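Local atomic coordinates of DNA protection during starvation protein (Halobacterium salinarum, PDB entry 1TJO), a protein that probably protects DNA from oxidative damage by oxidising ferrous iron with hydrogen peroxide and storing it as ferric mineral inside a hollow shell of twelve subunits. Residues Leu20-Asp25 with Gln86-Val91; Ala39-Leu44 with Gly127-Ala132. One frame throughout, in Å; residues are numbered along the deposited sequence.

Contact 1: residues Leu20-Asp25 with Gln86-Val91. With MG (magnesium ion), chain Q.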
loop_
_atom_site.group_PDB
_atom_site.type_symbol
_atom_site.label_atom_id
_atom_site.label_comp_id
_atom_site.label_asym_id
_atom_site.label_seq_id
_atom_site.Cartn_x
_atom_site.Cartn_y
_atom_site.Cartn_z
ATOM N N LEU A 20 -35.064 10.347 5.683
ATOM C CA LEU A 20 -34.718 9.670 6.927
ATOM C C LEU A 20 -35.937 9.423 7.814
ATOM O O LEU A 20 -35.768 8.880 8.894
ATOM C CB LEU A 20 -33.659 10.452 7.717
ATOM C CG LEU A 20 -32.350 10.703 6.981
ATOM C CD1 LEU A 20 -31.336 11.345 7.901
ATOM C CD2 LEU A 20 -31.787 9.404 6.407
ATOM N N ARG A 21 -37.138 9.772 7.361
ATOM C CA ARG A 21 -38.340 9.537 8.132
ATOM C C ARG A 21 -38.214 10.072 9.565
ATOM O O ARG A 21 -38.536 9.392 10.535
ATOM C CB ARG A 21 -38.658 8.042 8.146
ATOM C CG ARG A 21 -38.869 7.425 6.787
ATOM C CD ARG A 21 -40.223 7.694 6.168
ATOM N NE ARG A 21 -40.307 7.291 4.752
ATOM C CZ ARG A 21 -40.615 6.076 4.331
ATOM N NH1 ARG A 21 -40.918 5.111 5.190
ATOM N NH2 ARG A 21 -40.628 5.830 3.035
ATOM N N MET A 22 -37.751 11.300 9.666
ATOM C CA MET A 22 -37.583 11.993 10.933
ATOM C C MET A 22 -38.340 13.278 10.834
ATOM O O MET A 22 -37.964 14.204 10.116
ATOM C CB MET A 22 -36.103 12.279 11.234
ATOM C CG MET A 22 -35.856 12.474 12.726
ATOM S SD MET A 22 -35.734 10.923 13.576
ATOM C CE MET A 22 -34.108 10.498 13.129
ATOM N N ASP A 23 -39.456 13.321 11.540
ATOM C CA ASP A 23 -40.233 14.540 11.639
ATOM C C ASP A 23 -39.473 15.687 12.308
ATOM O O ASP A 23 -38.590 15.465 13.112
ATOM C CB ASP A 23 -41.488 14.265 12.436
ATOM C CG ASP A 23 -41.185 13.595 13.757
ATOM O OD1 ASP A 23 -40.880 12.361 13.767
ATOM O OD2 ASP A 23 -41.193 14.234 14.827
ATOM N N ALA A 24 -39.897 16.905 12.017
ATOM C CA ALA A 24 -39.207 18.107 12.462
ATOM C C ALA A 24 -39.213 18.283 13.976
ATOM O O ALA A 24 -38.249 18.789 14.553
ATOM C CB ALA A 24 -39.762 19.330 11.771
ATOM N N ASP A 25 -40.277 17.853 14.644
ATOM C CA ASP A 25 -40.305 17.973 16.095
ATOM C C ASP A 25 -39.207 17.168 16.784
ATOM O O ASP A 25 -38.485 17.697 17.627
ATOM C CB ASP A 25 -41.684 17.619 16.662
ATOM C CG ASP A 25 -41.923 18.288 17.972
ATOM O OD1 ASP A 25 -41.862 17.583 19.004
ATOM O OD2 ASP A 25 -42.152 19.522 18.073
ATOM N N GLN A 86 -27.262 18.884 9.493
ATOM C CA GLN A 86 -27.768 19.143 8.156
ATOM C C GLN A 86 -28.699 18.026 7.638
ATOM O O GLN A 86 -29.756 18.334 7.104
ATOM C CB GLN A 86 -26.604 19.390 7.214
ATOM C CG GLN A 86 -26.909 20.334 6.125
ATOM C CD GLN A 86 -27.621 19.621 5.064
ATOM O OE1 GLN A 86 -28.487 20.160 4.365
ATOM N NE2 GLN A 86 -27.316 18.367 4.955
ATOM N N ALA A 87 -28.367 16.769 7.913
ATOM C CA ALA A 87 -29.177 15.637 7.489
ATOM C C ALA A 87 -30.544 15.657 8.125
ATOM O O ALA A 87 -31.512 15.228 7.488
ATOM C CB ALA A 87 -28.514 14.327 7.748
ATOM N N LEU A 88 -30.616 16.173 9.350
ATOM C CA LEU A 88 -31.873 16.268 10.083
ATOM C C LEU A 88 -32.640 17.557 9.766
ATOM O O LEU A 88 -33.661 17.837 10.392
ATOM C CB LEU A 88 -31.620 16.144 11.564
ATOM C CG LEU A 88 -31.107 14.786 12.055
ATOM C CD1 LEU A 88 -30.837 14.860 13.490
ATOM C CD2 LEU A 88 -32.065 13.664 11.756
ATOM N N GLY A 89 -32.146 18.326 8.800
ATOM C CA GLY A 89 -32.840 19.501 8.291
ATOM C C GLY A 89 -32.577 20.797 9.046
ATOM O O GLY A 89 -33.360 21.736 8.951
ATOM N N GLY A 90 -31.504 20.830 9.834
ATOM C CA GLY A 90 -31.062 22.005 10.506
ATOM C C GLY A 90 -29.911 22.713 9.817
ATOM O O GLY A 90 -29.400 22.243 8.772
ATOM N N VAL A 91 -29.468 23.805 10.436
ATOM C CA VAL A 91 -28.346 24.585 9.952
ATOM C C VAL A 91 -27.177 24.540 10.930
ATOM O O VAL A 91 -27.229 25.087 12.014
ATOM C CB VAL A 91 -28.787 26.072 9.733
ATOM C CG1 VAL A 91 -27.642 26.918 9.279
ATOM C CG2 VAL A 91 -29.892 26.147 8.736
HETATM MG MG MG Q . -30.401 19.238 3.216
HETATM O O HOH W 1 -30.598 17.540 4.453
HETATM O O HOH W 2 -31.673 20.688 4.150
HETATM O O HOH W 3 -32.073 18.552 2.165
#

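Contact 2: residues Ala39-Leu44 with Gly127-Ala132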
loop_
_atom_site.group_PDB
_atom_site.type_symbol
_atom_site.label_atom_id
_atom_site.label_comp_id
_atom_site.label_asym_id
_atom_site.label_seq_id
_atom_site.Cartn_x
_atom_site.Cartn_y
_atom_site.Cartn_z
ATOM N N ALA A 39 -20.341 23.338 18.442
ATOM C CA ALA A 39 -19.684 24.596 18.827
ATOM C C ALA A 39 -18.562 24.298 19.813
ATOM O O ALA A 39 -17.414 24.782 19.691
ATOM C CB ALA A 39 -20.700 25.539 19.405
ATOM N N ASN A 40 -18.845 23.470 20.790
ATOM C CA ASN A 40 -17.827 23.101 21.786
ATOM C C ASN A 40 -16.669 22.311 21.158
ATOM O O ASN A 40 -15.521 22.574 21.460
ATOM C CB ASN A 40 -18.471 22.305 22.915
ATOM C CG ASN A 40 -19.216 23.171 23.866
ATOM O OD1 ASN A 40 -18.931 24.360 23.987
ATOM N ND2 ASN A 40 -20.208 22.584 24.545
ATOM N N VAL A 41 -16.966 21.454 20.205
ATOM C CA VAL A 41 -15.931 20.616 19.600
ATOM C C VAL A 41 -15.036 21.462 18.704
ATOM O O VAL A 41 -13.840 21.230 18.655
ATOM C CB VAL A 41 -16.538 19.405 18.868
ATOM C CG1 VAL A 41 -15.482 18.690 18.063
ATOM C CG2 VAL A 41 -17.144 18.439 19.839
ATOM N N TYR A 42 -15.586 22.467 18.016
ATOM C CA TYR A 42 -14.749 23.338 17.203
ATOM C C TYR A 42 -13.855 24.295 18.023
ATOM O O TYR A 42 -12.742 24.582 17.628
ATOM C CB TYR A 42 -15.526 24.081 16.106
ATOM C CG TYR A 42 -15.229 23.489 14.712
ATOM C CD1 TYR A 42 -16.255 23.197 13.850
ATOM C CD2 TYR A 42 -13.928 23.313 14.269
ATOM C CE1 TYR A 42 -16.025 22.693 12.609
ATOM C CE2 TYR A 42 -13.686 22.797 13.013
ATOM C CZ TYR A 42 -14.739 22.493 12.190
ATOM O OH TYR A 42 -14.513 21.953 10.921
ATOM N N VAL A 43 -14.345 24.740 19.181
ATOM C CA VAL A 43 -13.508 25.481 20.112
ATOM C C VAL A 43 -12.365 24.584 20.621
ATOM O O VAL A 43 -11.231 25.013 20.669
ATOM C CB VAL A 43 -14.285 26.157 21.279
ATOM C CG1 VAL A 43 -15.176 27.277 20.733
ATOM C CG2 VAL A 43 -15.087 25.212 21.999
ATOM N N LEU A 44 -12.672 23.323 20.929
ATOM C CA LEU A 44 -11.679 22.348 21.345
ATOM C C LEU A 44 -10.637 22.178 20.247
ATOM O O LEU A 44 -9.442 22.246 20.494
ATOM C CB LEU A 44 -12.341 21.003 21.681
ATOM C CG LEU A 44 -11.339 19.874 21.960
ATOM C CD1 LEU A 44 -10.517 20.191 23.203
ATOM C CD2 LEU A 44 -12.080 18.537 22.008
ATOM N N GLY A 127 -13.857 17.286 29.290
ATOM C CA GLY A 127 -14.784 16.830 30.301
ATOM C C GLY A 127 -16.163 17.365 30.103
ATOM O O GLY A 127 -17.143 16.623 30.213
ATOM N N ASP A 128 -16.266 18.631 29.772
ATOM C CA ASP A 128 -17.578 19.240 29.520
ATOM C C ASP A 128 -18.276 18.600 28.316
ATOM O O ASP A 128 -19.485 18.351 28.312
ATOM C CB ASP A 128 -17.366 20.727 29.231
ATOM C CG ASP A 128 -17.033 21.546 30.481
ATOM O OD1 ASP A 128 -16.935 21.014 31.608
ATOM O OD2 ASP A 128 -16.844 22.761 30.381
ATOM N N ILE A 129 -17.489 18.318 27.270
ATOM C CA ILE A 129 -18.012 17.731 26.040
ATOM C C ILE A 129 -18.440 16.283 26.284
ATOM O O ILE A 129 -19.436 15.837 25.775
ATOM C CB ILE A 129 -16.985 17.809 24.890
ATOM C CG1 ILE A 129 -16.788 19.280 24.490
ATOM C CG2 ILE A 129 -17.488 17.027 23.689
ATOM C CD1 ILE A 129 -15.679 19.543 23.489
ATOM N N ILE A 130 -17.679 15.575 27.080
ATOM C CA ILE A 130 -17.913 14.179 27.381
ATOM C C ILE A 130 -19.222 14.055 28.167
ATOM O O ILE A 130 -20.044 13.236 27.830
ATOM C CB ILE A 130 -16.723 13.589 28.143
ATOM C CG1 ILE A 130 -15.582 13.259 27.154
ATOM C CG2 ILE A 130 -17.098 12.301 28.866
ATOM C CD1 ILE A 130 -14.318 13.131 27.808
ATOM N N GLU A 131 -19.445 14.933 29.152
ATOM C CA GLU A 131 -20.679 14.870 29.926
ATOM C C GLU A 131 -21.883 15.197 29.062
ATOM O O GLU A 131 -22.913 14.506 29.119
ATOM C CB GLU A 131 -20.629 15.814 31.127
ATOM C CG GLU A 131 -19.590 15.420 32.142
ATOM C CD GLU A 131 -19.716 16.207 33.435
ATOM O OE1 GLU A 131 -19.112 17.291 33.543
ATOM O OE2 GLU A 131 -20.455 15.747 34.320
ATOM N N ALA A 132 -21.768 16.224 28.224
ATOM C CA ALA A 132 -22.861 16.551 27.311
ATOM C C ALA A 132 -23.143 15.471 26.286
ATOM O O ALA A 132 -24.310 15.151 26.038
ATOM C CB ALA A 132 -22.623 17.876 26.635
#

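Contact 1: residues Leu20-Asp25 with Gln86-Val91
Leu-20 lays a methyl over one face of the peptide group that joins Ala-87 to Leu-88: its CD1 stands 3.9 Å from Ala-87 O, above the plane of the carbonyl, and 4.1 Å from Ala-87 CB. The other flat group here is the carboxamide of Gln-86, where the oxygen end is taken by a magnesium ion, with OE1 and the metal 2.4 Å apart. Three waters bind the same ion, and His-168 of a second subunit and Glu-56 of a third bring the ligands to six. One of these waters also donates to the carbonyl O of Gln-86 at 2.9 Å, so the residue holds the metal directly through its side chain and indirectly through its backbone.

A second apolar touch lies beside the first. Met-22 leaves its backbone with CG turned away from N (chi1 -157°), and bends at chi2 and chi3 curl the thioether chain back. As a result CG and CE both rest on Leu-88, with CE 4.0 Å from CD2 of that leucine. Asp-145 touches both side chains, and Leu-88 also reaches Cys-30 and Val-31 of helix 24-54. The backbone of 86-91 turns here through a Schellman motif, with Gly-89, at positive phi, as the C-prime residue that ends helix 60-87.

Van der Waals packing, mostly of aliphatic groups, thus joins the lead-in to helix 24-54 to the C-terminal end of helix 60-87. Polar groups turn to other partners, Gln-86 to the metal and Arg-21 to acidic residues of the second subunit. Gln-86, Glu-56 and His-168 are all involved in iron translocation. A magnesium ion held by all three implies that this meeting point of three subunits can coordinate a divalent cation on that route, with half of the coordination sphere left to water.

Contact 2: residues Ala39-Leu44 with Gly127-Ala132
Asn-40 OD1 is gripped by two backbone amides, those of Ser-104 and Val-105, which ties the side chain to the connection following the short helix 96-102, while the CB of the same residue packs on Ile-129. The setting is the four-helix bundle of the ferritin-like fold: helix 24-54 and helix 115-142 run nearly antiparallel here, with segment axes 10.3 Å apart at closest approach and crossing at -154°.

Within 127-132, Ile-129 makes all the close contacts. With CG1 opposite the carbonyl carbon (chi1 -68°) and the chain extended beyond it, the isoleucine reaches lengthwise into the surface formed by Asn-40, Val-41 and Leu-44. CG1 lies 3.8 Å from Asn-40 CB, with CD1 only slightly farther from the same atom. Val-41 crosses Ile-129 at about a right angle and offers CG2, which touches both the CG2 branch and the CD1 tip of the isoleucine. Leu-44, one helical turn on from Asn-40, meets the CD1 end of the isoleucine obliquely with CB and CD2, and goes on to Ile-125 and Tyr-126 of the same helix 115-142.

Val-41 continues onto Ala-74, Ala-78 and Leu-81 of helix 60-87, and Ile-129 onto Leu-159 of helix 146-169, so all four long helices meet around this cluster. Asn-40 is the polar exception among the touching side chains. At the far end of the isoleucine, CD1 settles 4.0 Å from Leu-44 CD2 and 4.1 Å from Val-41 CG2.

In the fold
Both contacts draw on helix 24-54, contact 1 at its start and contact 2 well along it. Their centres lie 22 Å apart and their nearest atoms about 10 Å, without touching. Contact 2 sits near the centre of the chain and contact 1 at its periphery, yet the assembly joins them: Arg-21 of 20-25 forms salt bridges with Asp-128 and Glu-131 of 127-132 in a neighbouring subunit. Helix 60-87, which ends in contact 1 and backs Val-41 in contact 2, carries the iron ligands Asp-79 and Glu-83. A ferric ion lies about 11 Å from the side chain of Ala-87, and one about 13 Å from that of Val-41.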